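Local atomic coordinates of LYND (Lyngbya aestuarii, PDB entry 4V1T), a protein that probably converts cysteine residues of precursor peptides into thiazoline rings, acting as an ATP- and magnesium-dependent cyclodehydratase of the YcaO family. Residues Gln483-Ser488 / His522-Gly527; Lys439-Ala444 / Ile491-Val496; Ala107-Gln112 / Lys270-Ala275; Gln112-Thr117 / Leu153-Thr158. All coordinates share one frame; numbering follows the deposited sequence.

Contact 1 of 4, residues Gln483-Ser488 / His522-Gly527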
loop_
_atom_site.group_PDB
_atom_site.type_symbol
_atom_site.label_atom_id
_atom_site.label_comp_id
_atom_site.label_asym_id
_atom_site.label_seq_id
_atom_site.Cartn_x
_atom_site.Cartn_y
_atom_site.Cartn_z
ATOM N N GLN B 483 37.386 -25.706 10.420
ATOM C CA GLN B 483 38.233 -26.756 10.966
ATOM C C GLN B 483 37.723 -28.103 10.458
ATOM O O GLN B 483 36.597 -28.203 9.963
ATOM C CB GLN B 483 38.228 -26.729 12.497
ATOM C CG GLN B 483 38.661 -25.406 13.114
ATOM C CD GLN B 483 38.364 -25.334 14.596
ATOM O OE1 GLN B 483 38.129 -26.351 15.238
ATOM N NE2 GLN B 483 38.365 -24.127 15.145
ATOM N N ARG B 484 38.544 -29.140 10.581
ATOM C CA ARG B 484 38.135 -30.458 10.128
ATOM C C ARG B 484 37.109 -31.050 11.066
ATOM O O ARG B 484 37.038 -30.704 12.231
ATOM C CB ARG B 484 39.336 -31.402 9.988
ATOM C CG ARG B 484 40.131 -31.168 8.714
ATOM C CD ARG B 484 40.927 -32.386 8.314
ATOM N NE ARG B 484 40.267 -33.146 7.254
ATOM C CZ ARG B 484 40.643 -33.172 5.975
ATOM N NH1 ARG B 484 41.692 -32.482 5.545
ATOM N NH2 ARG B 484 39.962 -33.910 5.116
ATOM N N PHE B 485 36.303 -31.948 10.533
ATOM C CA PHE B 485 35.308 -32.639 11.322
ATOM C C PHE B 485 35.910 -33.825 12.071
ATOM O O PHE B 485 36.244 -34.837 11.461
ATOM C CB PHE B 485 34.203 -33.123 10.407
ATOM C CG PHE B 485 33.149 -33.907 11.111
ATOM C CD1 PHE B 485 32.290 -33.281 11.980
ATOM C CD2 PHE B 485 33.010 -35.265 10.893
ATOM C CE1 PHE B 485 31.315 -33.988 12.627
ATOM C CE2 PHE B 485 32.032 -35.983 11.538
ATOM C CZ PHE B 485 31.185 -35.346 12.412
ATOM N N ASP B 486 36.061 -33.688 13.385
ATOM C CA ASP B 486 36.477 -34.805 14.247
ATOM C C ASP B 486 35.319 -35.783 14.453
ATOM O O ASP B 486 34.439 -35.571 15.298
ATOM C CB ASP B 486 36.984 -34.287 15.592
ATOM C CG ASP B 486 37.541 -35.394 16.475
ATOM O OD1 ASP B 486 37.719 -36.527 15.987
ATOM O OD2 ASP B 486 37.812 -35.127 17.662
ATOM N N ALA B 487 35.333 -36.864 13.682
ATOM C CA ALA B 487 34.240 -37.829 13.686
ATOM C C ALA B 487 34.115 -38.564 15.021
ATOM O O ALA B 487 33.102 -39.217 15.282
ATOM C CB ALA B 487 34.422 -38.822 12.556
ATOM N N SER B 488 35.135 -38.458 15.867
ATOM C CA SER B 488 35.090 -39.086 17.182
ATOM C C SER B 488 34.166 -38.317 18.125
ATOM O O SER B 488 33.704 -38.861 19.117
ATOM C CB SER B 488 36.492 -39.176 17.784
ATOM O OG SER B 488 36.947 -37.902 18.196
ATOM N N HIS B 522 36.019 -26.886 17.676
ATOM C CA HIS B 522 35.366 -27.814 16.753
ATOM C C HIS B 522 34.364 -27.103 15.839
ATOM O O HIS B 522 33.213 -27.530 15.684
ATOM C CB HIS B 522 34.685 -28.932 17.547
ATOM C CG HIS B 522 34.278 -30.113 16.726
ATOM N ND1 HIS B 522 34.868 -30.425 15.514
ATOM C CD2 HIS B 522 33.353 -31.077 16.942
ATOM C CE1 HIS B 522 34.313 -31.513 15.022
ATOM N NE2 HIS B 522 33.388 -31.935 15.871
ATOM N N ARG B 523 34.810 -26.011 15.230
ATOM C CA ARG B 523 33.970 -25.258 14.315
ATOM C C ARG B 523 34.161 -25.783 12.900
ATOM O O ARG B 523 34.931 -25.228 12.123
ATOM C CB ARG B 523 34.296 -23.762 14.389
ATOM C CG ARG B 523 33.983 -23.127 15.736
ATOM C CD ARG B 523 33.538 -21.680 15.593
ATOM N NE ARG B 523 34.407 -20.762 16.330
ATOM C CZ ARG B 523 34.166 -20.283 17.549
ATOM N NH1 ARG B 523 33.068 -20.619 18.213
ATOM N NH2 ARG B 523 35.041 -19.459 18.113
ATOM N N PHE B 524 33.449 -26.857 12.572
ATOM C CA PHE B 524 33.683 -27.583 11.326
ATOM C C PHE B 524 32.757 -27.169 10.195
ATOM O O PHE B 524 32.820 -27.738 9.108
ATOM C CB PHE B 524 33.550 -29.092 11.560
ATOM C CG PHE B 524 32.203 -29.508 12.077
ATOM C CD1 PHE B 524 31.139 -29.697 11.211
ATOM C CD2 PHE B 524 32.002 -29.708 13.435
ATOM C CE1 PHE B 524 29.900 -30.070 11.692
ATOM C CE2 PHE B 524 30.768 -30.088 13.920
ATOM C CZ PHE B 524 29.715 -30.271 13.051
ATOM N N ALA B 525 31.903 -26.176 10.435
ATOM C CA ALA B 525 30.991 -25.706 9.401
ATOM C C ALA B 525 30.320 -24.400 9.785
ATOM O O ALA B 525 30.156 -24.108 10.960
ATOM C CB ALA B 525 29.924 -26.767 9.126
ATOM N N ARG B 526 29.956 -23.625 8.765
ATOM C CA ARG B 526 29.046 -22.489 8.893
ATOM C C ARG B 526 27.891 -22.702 7.920
ATOM O O ARG B 526 28.114 -22.891 6.720
ATOM C CB ARG B 526 29.749 -21.170 8.568
ATOM C CG ARG B 526 30.607 -20.623 9.679
ATOM C CD ARG B 526 31.417 -19.433 9.209
ATOM N NE ARG B 526 32.377 -19.009 10.225
ATOM C CZ ARG B 526 33.261 -18.028 10.064
ATOM N NH1 ARG B 526 33.319 -17.353 8.920
ATOM N NH2 ARG B 526 34.092 -17.720 11.053
ATOM N N GLY B 527 26.667 -22.689 8.435
ATOM C CA GLY B 527 25.491 -22.860 7.589
ATOM C C GLY B 527 25.427 -21.805 6.501
ATOM O O GLY B 527 25.498 -20.614 6.788
HETATM O O HOH W 1 34.842 -29.198 7.825
#
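Phe485 holds its CG anti to the backbone N (chi1 177°), while Phe524 has its CG between the backbone N and the carbonyl carbon (chi1 59°). Set this way, the two side chains run next to each other in the same direction and their rings meet as a T-shaped pair. Together with His522 they form an aromatic cluster between two loops of the YcaO region. The centroids of the Phe485 and Phe524 rings are 5.0 Å apart, and the planes are at 75°. Phe485 presents its edge: CD1 sits above the centre of the Phe524 ring, 3.8 Å from CG of Phe524. The His522 ring packs a face on CD2 of Phe524 and turns its edge to CA of Phe485. His452 adds another edge-to-face partner for Phe485.

Beside the cluster the backbones join. Gln483 N donates to Arg523 O at 3.0 Å. The Gln483 side chain extends past this link, and its OE1 takes a weak bond from Arg523 N at 3.3 Å. Its NE2 is bonded to Pro520 O, which helps fix the turn of the amide. Arg523 is the centre of an inverse gamma turn. A water donates to Gln483 O at 2.9 Å and to Phe524 O at 2.8 Å, so it ties the two carbonyls together.

Past the cluster, Asp486 closes an Asx turn. Its OD1 accepts from Ser488 N at 3.2 Å and from Ser488 OG at 2.7 Å, both from the same side of the carboxylate plane.

Contact 2 of 4, residues Lys439-Ala444 / Ile491-Val496; sequences KRATLA and IEWTPV
Ala441 O is gripped by two donors, which reach it from opposite faces of its carbonyl plane. Trp493 NE1 donates at 2.8 Å and Ile491 N at 3.0 Å. The setting is an antiparallel strand pair, 439-441 against 491-496, at the margin of an antiparallel sheet in the YcaO region. The short strand axes make an angle of 130°. Lys439 with Trp493 and Ala441 with Ile491 are hydrogen-bonded pairs. Arg440 with Glu492 is the non-hydrogen-bonded pair between them. Lys439 and Trp493 exchange both of their backbone bonds, with Trp493 N donating to Lys439 O at 2.9 Å. Ala441 N donates to Ile491 O, also at 2.9 Å.

Trp493 shares one face of the sheet with Lys439, Ala441 and Ile491. Its CG lies beside the backbone N (chi1 -59°), which turns the indole edge toward the neighbouring strand. Ala441 O then lies in the ring plane, off NE1. Ile491 CD1 packs on one face of the indole. CZ2 reaches the start of helix 443-446, 4.1 Å from Leu443 CB, and Leu446 of that helix also touches the ring. Replacing Trp493 by a leucine would probably leave Ala441 O with one donor fewer and open a gap beside Leu443.

Arg440 and Glu492 occupy the other face, where Glu492 OE1 is bonded to Tyr516 OH. Thr442 sits at the N-cap of the short helix. Between the strands, Arg440 CA makes a CA-H...O contact with Ile491 O at 3.3 Å.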
loop_
_atom_site.group_PDB
_atom_site.type_symbol
_atom_site.label_atom_id
_atom_site.label_comp_id
_atom_site.label_asym_id
_atom_site.label_seq_id
_atom_site.Cartn_x
_atom_site.Cartn_y
_atom_site.Cartn_z
ATOM N N LYS B 439 19.344 -34.750 17.226
ATOM C CA LYS B 439 19.675 -35.918 18.021
ATOM C C LYS B 439 21.193 -35.974 18.204
ATOM O O LYS B 439 21.938 -35.879 17.241
ATOM C CB LYS B 439 19.160 -37.197 17.359
ATOM C CG LYS B 439 19.309 -38.431 18.237
ATOM C CD LYS B 439 18.397 -39.566 17.796
ATOM C CE LYS B 439 18.809 -40.117 16.444
ATOM N NZ LYS B 439 17.992 -41.305 16.070
ATOM N N ARG B 440 21.631 -36.131 19.450
ATOM C CA ARG B 440 23.059 -36.201 19.781
ATOM C C ARG B 440 23.605 -37.596 19.505
ATOM O O ARG B 440 23.138 -38.572 20.065
ATOM C CB ARG B 440 23.273 -35.832 21.248
ATOM C CG ARG B 440 24.715 -35.826 21.720
ATOM C CD ARG B 440 24.795 -35.399 23.181
ATOM N NE ARG B 440 26.171 -35.335 23.674
ATOM C CZ ARG B 440 26.834 -36.354 24.215
ATOM N NH1 ARG B 440 26.257 -37.543 24.345
ATOM N NH2 ARG B 440 28.084 -36.186 24.629
ATOM N N ALA B 441 24.600 -37.681 18.635
ATOM C CA ALA B 441 25.175 -38.963 18.271
ATOM C C ALA B 441 26.484 -38.768 17.537
ATOM O O ALA B 441 26.765 -37.681 17.037
ATOM C CB ALA B 441 24.211 -39.743 17.400
ATOM N N THR B 442 27.275 -39.830 17.462
ATOM C CA THR B 442 28.502 -39.809 16.673
ATOM C C THR B 442 28.232 -40.324 15.262
ATOM O O THR B 442 27.183 -40.910 14.991
ATOM C CB THR B 442 29.610 -40.662 17.309
ATOM O OG1 THR B 442 29.352 -42.050 17.060
ATOM C CG2 THR B 442 29.704 -40.414 18.814
ATOM N N LEU B 443 29.189 -40.107 14.367
ATOM C CA LEU B 443 29.082 -40.588 12.994
ATOM C C LEU B 443 28.854 -42.094 12.971
ATOM O O LEU B 443 28.125 -42.602 12.116
ATOM C CB LEU B 443 30.341 -40.224 12.203
ATOM C CG LEU B 443 30.406 -40.572 10.706
ATOM C CD1 LEU B 443 31.298 -39.576 9.993
ATOM C CD2 LEU B 443 30.936 -41.981 10.459
ATOM N N ALA B 444 29.460 -42.793 13.928
ATOM C CA ALA B 444 29.426 -44.249 13.971
ATOM C C ALA B 444 28.048 -44.794 14.339
ATOM O O ALA B 444 27.555 -45.712 13.686
ATOM C CB ALA B 444 30.469 -44.769 14.953
ATOM N N ILE B 491 27.953 -35.198 18.302
ATOM C CA ILE B 491 27.454 -33.927 17.777
ATOM C C ILE B 491 25.959 -34.021 17.580
ATOM O O ILE B 491 25.377 -35.089 17.727
ATOM C CB ILE B 491 28.113 -33.567 16.438
ATOM C CG1 ILE B 491 27.781 -34.645 15.404
ATOM C CG2 ILE B 491 29.624 -33.405 16.623
ATOM C CD1 ILE B 491 28.454 -34.450 14.089
ATOM N N GLU B 492 25.340 -32.895 17.248
ATOM C CA GLU B 492 23.906 -32.870 16.968
ATOM C C GLU B 492 23.642 -33.033 15.480
ATOM O O GLU B 492 24.092 -32.225 14.668
ATOM C CB GLU B 492 23.290 -31.578 17.492
ATOM C CG GLU B 492 23.228 -31.547 19.017
ATOM C CD GLU B 492 22.519 -30.329 19.567
ATOM O OE1 GLU B 492 22.609 -29.248 18.947
ATOM O OE2 GLU B 492 21.875 -30.447 20.627
ATOM N N TRP B 493 22.939 -34.109 15.129
ATOM C CA TRP B 493 22.543 -34.353 13.745
ATOM C C TRP B 493 21.076 -33.995 13.569
ATOM O O TRP B 493 20.269 -34.205 14.477
ATOM C CB TRP B 493 22.764 -35.808 13.346
ATOM C CG TRP B 493 24.177 -36.297 13.472
ATOM C CD1 TRP B 493 24.804 -36.707 14.614
ATOM C CD2 TRP B 493 25.128 -36.465 12.410
ATOM N NE1 TRP B 493 26.090 -37.110 14.328
ATOM C CE2 TRP B 493 26.311 -36.968 12.984
ATOM C CE3 TRP B 493 25.096 -36.230 11.036
ATOM C CZ2 TRP B 493 27.452 -37.245 12.225
ATOM C CZ3 TRP B 493 26.223 -36.500 10.288
ATOM C CH2 TRP B 493 27.389 -37.001 10.884
ATOM N N THR B 494 20.742 -33.440 12.408
ATOM C CA THR B 494 19.366 -33.079 12.093
ATOM C C THR B 494 18.821 -34.017 11.017
ATOM O O THR B 494 19.468 -34.207 9.990
ATOM C CB THR B 494 19.263 -31.616 11.621
ATOM O OG1 THR B 494 19.333 -30.748 12.760
ATOM C CG2 THR B 494 17.948 -31.357 10.893
ATOM N N PRO B 495 17.633 -34.606 11.246
ATOM C CA PRO B 495 17.051 -35.465 10.221
ATOM C C PRO B 495 16.664 -34.684 8.979
ATOM O O PRO B 495 16.077 -33.606 9.082
ATOM C CB PRO B 495 15.806 -36.045 10.903
ATOM C CG PRO B 495 15.443 -35.043 11.932
ATOM C CD PRO B 495 16.752 -34.499 12.427
ATOM N N VAL B 496 16.991 -35.240 7.820
ATOM C CA VAL B 496 16.644 -34.650 6.540
ATOM C C VAL B 496 15.966 -35.713 5.687
ATOM O O VAL B 496 16.318 -36.900 5.757
ATOM C CB VAL B 496 17.887 -34.102 5.804
ATOM C CG1 VAL B 496 18.555 -33.011 6.623
ATOM C CG2 VAL B 496 18.879 -35.213 5.507
#

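Contact 3 of 4, residues Ala107-Gln112 / Lys270-Ala275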
loop_
_atom_site.group_PDB
_atom_site.type_symbol
_atom_site.label_atom_id
_atom_site.label_comp_id
_atom_site.label_asym_id
_atom_site.label_seq_id
_atom_site.Cartn_x
_atom_site.Cartn_y
_atom_site.Cartn_z
ATOM N N ALA B 107 -22.136 1.817 30.292
ATOM C CA ALA B 107 -22.056 2.361 31.641
ATOM C C ALA B 107 -21.714 1.271 32.658
ATOM O O ALA B 107 -20.941 1.492 33.589
ATOM C CB ALA B 107 -23.371 3.028 32.009
ATOM N N GLU B 108 -22.288 0.088 32.464
ATOM C CA GLU B 108 -22.039 -1.029 33.371
ATOM C C GLU B 108 -20.606 -1.561 33.198
ATOM O O GLU B 108 -19.918 -1.862 34.173
ATOM C CB GLU B 108 -23.054 -2.149 33.134
ATOM C CG GLU B 108 -23.465 -2.895 34.401
ATOM C CD GLU B 108 -24.379 -2.079 35.295
ATOM O OE1 GLU B 108 -25.205 -1.301 34.769
ATOM O OE2 GLU B 108 -24.269 -2.225 36.527
ATOM N N ALA B 109 -20.164 -1.667 31.954
ATOM C CA ALA B 109 -18.829 -2.165 31.669
ATOM C C ALA B 109 -17.750 -1.272 32.272
ATOM O O ALA B 109 -16.712 -1.752 32.720
ATOM C CB ALA B 109 -18.626 -2.281 30.177
ATOM N N LEU B 110 -18.006 0.029 32.275
ATOM C CA LEU B 110 -17.044 1.003 32.768
ATOM C C LEU B 110 -16.848 0.935 34.284
ATOM O O LEU B 110 -15.906 1.531 34.809
ATOM C CB LEU B 110 -17.476 2.418 32.361
ATOM C CG LEU B 110 -17.345 2.792 30.883
ATOM C CD1 LEU B 110 -17.939 4.165 30.634
ATOM C CD2 LEU B 110 -15.901 2.773 30.433
ATOM N N ARG B 111 -17.725 0.212 34.979
ATOM C CA ARG B 111 -17.627 0.048 36.436
ATOM C C ARG B 111 -16.601 -1.004 36.829
ATOM O O ARG B 111 -16.308 -1.173 38.003
ATOM C CB ARG B 111 -18.977 -0.347 37.027
ATOM C CG ARG B 111 -20.037 0.726 36.928
ATOM C CD ARG B 111 -21.336 0.288 37.575
ATOM N NE ARG B 111 -22.399 1.272 37.414
ATOM C CZ ARG B 111 -22.210 2.584 37.259
ATOM N NH1 ARG B 111 -20.987 3.102 37.251
ATOM N NH2 ARG B 111 -23.253 3.395 37.116
ATOM N N GLN B 112 -16.073 -1.723 35.851
ATOM C CA GLN B 112 -15.060 -2.743 36.115
ATOM C C GLN B 112 -13.755 -2.080 36.549
ATOM O O GLN B 112 -13.231 -1.228 35.827
ATOM C CB GLN B 112 -14.811 -3.589 34.867
ATOM C CG GLN B 112 -15.969 -4.479 34.465
ATOM C CD GLN B 112 -15.743 -5.124 33.110
ATOM O OE1 GLN B 112 -15.399 -6.295 33.020
ATOM N NE2 GLN B 112 -15.931 -4.349 32.042
ATOM N N LYS B 270 -15.688 -3.795 25.359
ATOM C CA LYS B 270 -15.685 -4.951 24.480
ATOM C C LYS B 270 -15.717 -6.261 25.273
ATOM O O LYS B 270 -16.462 -7.192 24.953
ATOM C CB LYS B 270 -14.458 -4.894 23.571
ATOM C CG LYS B 270 -14.238 -6.117 22.696
ATOM C CD LYS B 270 -13.622 -5.709 21.370
ATOM C CE LYS B 270 -13.154 -6.883 20.556
ATOM N NZ LYS B 270 -12.356 -6.432 19.385
ATOM N N TYR B 271 -14.913 -6.317 26.321
ATOM C CA TYR B 271 -14.802 -7.517 27.135
ATOM C C TYR B 271 -16.110 -7.811 27.863
ATOM O O TYR B 271 -16.512 -8.964 27.976
ATOM C CB TYR B 271 -13.683 -7.350 28.149
ATOM C CG TYR B 271 -13.661 -8.419 29.213
ATOM C CD1 TYR B 271 -13.334 -9.731 28.899
ATOM C CD2 TYR B 271 -13.970 -8.117 30.529
ATOM C CE1 TYR B 271 -13.302 -10.716 29.876
ATOM C CE2 TYR B 271 -13.935 -9.091 31.507
ATOM C CZ TYR B 271 -13.596 -10.386 31.175
ATOM O OH TYR B 271 -13.568 -11.362 32.139
ATOM N N HIS B 272 -16.761 -6.757 28.360
ATOM C CA HIS B 272 -18.015 -6.894 29.070
ATOM C C HIS B 272 -19.089 -7.485 28.159
ATOM O O HIS B 272 -19.809 -8.381 28.562
ATOM C CB HIS B 272 -18.467 -5.540 29.607
ATOM C CG HIS B 272 -19.802 -5.570 30.277
ATOM N ND1 HIS B 272 -19.985 -6.075 31.546
ATOM C CD2 HIS B 272 -21.020 -5.150 29.862
ATOM C CE1 HIS B 272 -21.256 -5.973 31.882
ATOM N NE2 HIS B 272 -21.908 -5.414 30.879
ATOM N N VAL B 273 -19.168 -6.996 26.925
ATOM C CA VAL B 273 -20.226 -7.393 25.996
ATOM C C VAL B 273 -19.969 -8.782 25.426
ATOM O O VAL B 273 -20.875 -9.390 24.876
ATOM C CB VAL B 273 -20.374 -6.359 24.851
ATOM C CG1 VAL B 273 -21.493 -6.745 23.878
ATOM C CG2 VAL B 273 -20.681 -4.996 25.421
ATOM N N ASN B 274 -18.743 -9.285 25.565
ATOM C CA ASN B 274 -18.403 -10.625 25.068
ATOM C C ASN B 274 -18.351 -11.697 26.157
ATOM O O ASN B 274 -18.275 -12.882 25.843
ATOM C CB ASN B 274 -17.071 -10.599 24.312
ATOM C CG ASN B 274 -17.203 -10.107 22.869
ATOM O OD1 ASN B 274 -16.195 -9.916 22.197
ATOM N ND2 ASN B 274 -18.432 -9.903 22.385
ATOM N N ALA B 275 -18.384 -11.291 27.421
ATOM C CA ALA B 275 -18.488 -12.251 28.516
ATOM C C ALA B 275 -19.768 -13.045 28.300
ATOM O O ALA B 275 -19.740 -14.268 28.161
ATOM C CB ALA B 275 -18.507 -11.545 29.860
#
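His272 and Ala109 meet at close range: Ala109 CB is 3.3 Å from His272 CB and 3.5 Å from His272 CG. This is tight for carbon atoms. His272 has its CG anti to the backbone N (chi1 176°), which carries the ring off its helix and across Ala109. Ala109 CA lies over one ring face, toward the rim. Glu108 adds only its CB, 4.1 Å from His272 NE2.

Gln112 is extended beyond CG and reaches back toward the helix end. Its NE2 donates to Ala109 O at 2.8 Å, in the carbonyl plane and on a lone pair. Gln112 N uses the same oxygen at 3.2 Å. NE2 also donates to Ile268 O, so the amide is fixed in its turn. It lies 9° from the plane of the Tyr271 ring, and OE1 comes to that ring's edge, 3.4 Å from Tyr271 CD2. Gln112 NE2 passes 3.7 Å from His272 CB.

No hydrogen bond joins the two segments directly; they meet by van der Waals packing, mostly of side chains. The arrangement is that of a helix end, 103-109, leaving through a type I beta turn from Ala109 to Gln112 and packing on the last turns of helix 250-275.

Contact 4 of 4, residues Gln112-Thr117 / Leu153-Thr158; sequences QPVTLT and LNVVLT
The flat amide of Asn154 meets the hydroxyls of Thr115 and Thr117, with both threonine side chains crossing it at about a right angle. Its CG is 3.3 Å from Thr115 OG1 and 3.6 Å from Thr117 OG1. The amide is probably turned over in the model, so its bonds cannot be assigned. With an alanine at Asn154, both threonine hydroxyls would probably lose their shared polar neighbour.

The strands are parallel neighbours in a mixed sheet of the Rossmann-like kind, consistent with an E1-type fold. Their short axes diverge by 21°. Four backbone bonds form the ladder. Thr115 N donates to Leu153 O at 3.2 Å, and Val155 N to Thr115 O at 2.7 Å. Thr117 N then donates to Val155 O at 2.8 Å, and Leu157 N to Thr117 O at 3.1 Å. Strand 180-184 continues the sheet beyond 154-157, and Val114 bonds to strand 141-142.

The face with Leu116 and Val155 is apolar. There Leu116 touches Val127 and Leu130 of helix 124-135, while Val155 touches Ile264 of helix 250-275. At the start of the pair, Val114 CG1 lies 3.8 Å from Val155 CG2. Leu116 has CG beside its backbone N (chi1 -51°) and lies alongside Val155, with Leu116 CD2 3.6 Å from Val155 CB.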
loop_
_atom_site.group_PDB
_atom_site.type_symbol
_atom_site.label_atom_id
_atom_site.label_comp_id
_atom_site.label_asym_id
_atom_site.label_seq_id
_atom_site.Cartn_x
_atom_site.Cartn_y
_atom_site.Cartn_z
ATOM N N GLN B 112 -16.073 -1.723 35.851
ATOM C CA GLN B 112 -15.060 -2.743 36.115
ATOM C C GLN B 112 -13.755 -2.080 36.549
ATOM O O GLN B 112 -13.231 -1.228 35.827
ATOM C CB GLN B 112 -14.811 -3.589 34.867
ATOM C CG GLN B 112 -15.969 -4.479 34.465
ATOM C CD GLN B 112 -15.743 -5.124 33.110
ATOM O OE1 GLN B 112 -15.399 -6.295 33.020
ATOM N NE2 GLN B 112 -15.931 -4.349 32.042
ATOM N N PRO B 113 -13.230 -2.458 37.726
ATOM C CA PRO B 113 -11.973 -1.845 38.135
ATOM C C PRO B 113 -10.772 -2.401 37.364
ATOM O O PRO B 113 -10.813 -3.519 36.846
ATOM C CB PRO B 113 -11.879 -2.179 39.624
ATOM C CG PRO B 113 -12.700 -3.400 39.804
ATOM C CD PRO B 113 -13.767 -3.376 38.748
ATOM N N VAL B 114 -9.713 -1.600 37.310
ATOM C CA VAL B 114 -8.474 -1.940 36.617
ATOM C C VAL B 114 -7.294 -1.787 37.592
ATOM O O VAL B 114 -7.397 -1.066 38.591
ATOM C CB VAL B 114 -8.312 -1.027 35.382
ATOM C CG1 VAL B 114 -6.861 -0.731 35.050
ATOM C CG2 VAL B 114 -9.020 -1.641 34.183
ATOM N N THR B 115 -6.188 -2.479 37.317
ATOM C CA THR B 115 -4.960 -2.295 38.091
ATOM C C THR B 115 -3.859 -1.750 37.203
ATOM O O THR B 115 -3.763 -2.121 36.029
ATOM C CB THR B 115 -4.474 -3.604 38.755
ATOM O OG1 THR B 115 -4.221 -4.598 37.756
ATOM C CG2 THR B 115 -5.514 -4.123 39.738
ATOM N N LEU B 116 -3.054 -0.849 37.767
ATOM C CA LEU B 116 -1.865 -0.319 37.103
ATOM C C LEU B 116 -0.619 -0.873 37.790
ATOM O O LEU B 116 -0.592 -1.010 39.013
ATOM C CB LEU B 116 -1.835 1.212 37.145
ATOM C CG LEU B 116 -3.094 1.946 36.685
ATOM C CD1 LEU B 116 -2.802 3.434 36.532
ATOM C CD2 LEU B 116 -3.651 1.376 35.389
ATOM N N THR B 117 0.404 -1.187 36.996
ATOM C CA THR B 117 1.654 -1.738 37.519
ATOM C C THR B 117 2.851 -1.140 36.773
ATOM O O THR B 117 3.027 -1.393 35.591
ATOM C CB THR B 117 1.702 -3.277 37.385
ATOM O OG1 THR B 117 0.463 -3.851 37.836
ATOM C CG2 THR B 117 2.860 -3.854 38.200
ATOM N N LEU B 153 -8.566 -6.224 33.789
ATOM C CA LEU B 153 -7.371 -5.804 33.068
ATOM C C LEU B 153 -6.288 -5.256 33.982
ATOM O O LEU B 153 -6.540 -4.374 34.801
ATOM C CB LEU B 153 -7.730 -4.752 32.031
ATOM C CG LEU B 153 -6.606 -4.339 31.088
ATOM C CD1 LEU B 153 -6.299 -5.460 30.107
ATOM C CD2 LEU B 153 -6.973 -3.067 30.361
ATOM N N ASN B 154 -5.080 -5.787 33.838
ATOM C CA ASN B 154 -3.903 -5.203 34.480
ATOM C C ASN B 154 -3.127 -4.405 33.441
ATOM O O ASN B 154 -2.740 -4.941 32.407
ATOM C CB ASN B 154 -3.023 -6.292 35.102
ATOM C CG ASN B 154 -1.827 -5.727 35.853
ATOM O OD1 ASN B 154 -1.904 -4.671 36.485
ATOM N ND2 ASN B 154 -0.707 -6.428 35.778
ATOM N N VAL B 155 -2.918 -3.122 33.707
ATOM C CA VAL B 155 -2.173 -2.261 32.802
ATOM C C VAL B 155 -0.739 -2.087 33.292
ATOM O O VAL B 155 -0.508 -1.628 34.411
ATOM C CB VAL B 155 -2.836 -0.888 32.678
ATOM C CG1 VAL B 155 -2.131 -0.046 31.641
ATOM C CG2 VAL B 155 -4.297 -1.044 32.311
ATOM N N VAL B 156 0.221 -2.450 32.440
ATOM C CA VAL B 156 1.632 -2.387 32.792
ATOM C C VAL B 156 2.326 -1.265 32.023
ATOM O O VAL B 156 2.380 -1.292 30.797
ATOM C CB VAL B 156 2.340 -3.725 32.504
ATOM C CG1 VAL B 156 3.807 -3.660 32.930
ATOM C CG2 VAL B 156 1.642 -4.858 33.228
ATOM N N LEU B 157 2.854 -0.283 32.755
ATOM C CA LEU B 157 3.574 0.830 32.145
ATOM C C LEU B 157 5.069 0.541 32.209
ATOM O O LEU B 157 5.607 0.326 33.293
ATOM C CB LEU B 157 3.277 2.149 32.854
ATOM C CG LEU B 157 1.877 2.383 33.409
ATOM C CD1 LEU B 157 1.766 3.813 33.904
ATOM C CD2 LEU B 157 0.804 2.116 32.378
ATOM N N THR B 158 5.728 0.533 31.052
ATOM C CA THR B 158 7.146 0.221 30.978
ATOM C C THR B 158 7.877 1.320 30.236
ATOM O O THR B 158 7.247 2.131 29.553
ATOM C CB THR B 158 7.406 -1.126 30.275
ATOM O OG1 THR B 158 8.790 -1.487 30.420
ATOM C CG2 THR B 158 7.035 -1.058 28.788
#

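In the fold
The contacts fall into two groups. Contacts 1 and 2 lie in the YcaO region, their centres 13 Å apart, and their segments alternate along the chain. They touch where Phe485 CE1 comes within 3.2 Å of Ile491 CD1, and Leu443 packs on Phe485 as well. Contacts 3 and 4 have centres 16 Å apart and share Gln112, which lies in the turn between helix 103-109 and strand 114-118. The groups are well separated: the centres of contacts 1 and 3 are 61 Å apart, on opposite sides of the chain's centre. The zinc cysteines Cys203, Cys206, Cys311 and Cys314 follow, in sequence, strands of the sheet that holds contact 4. The ADP pocket draws on 16 residues between 344 and 640, a span that includes contacts 1 and 2 without placing them in it.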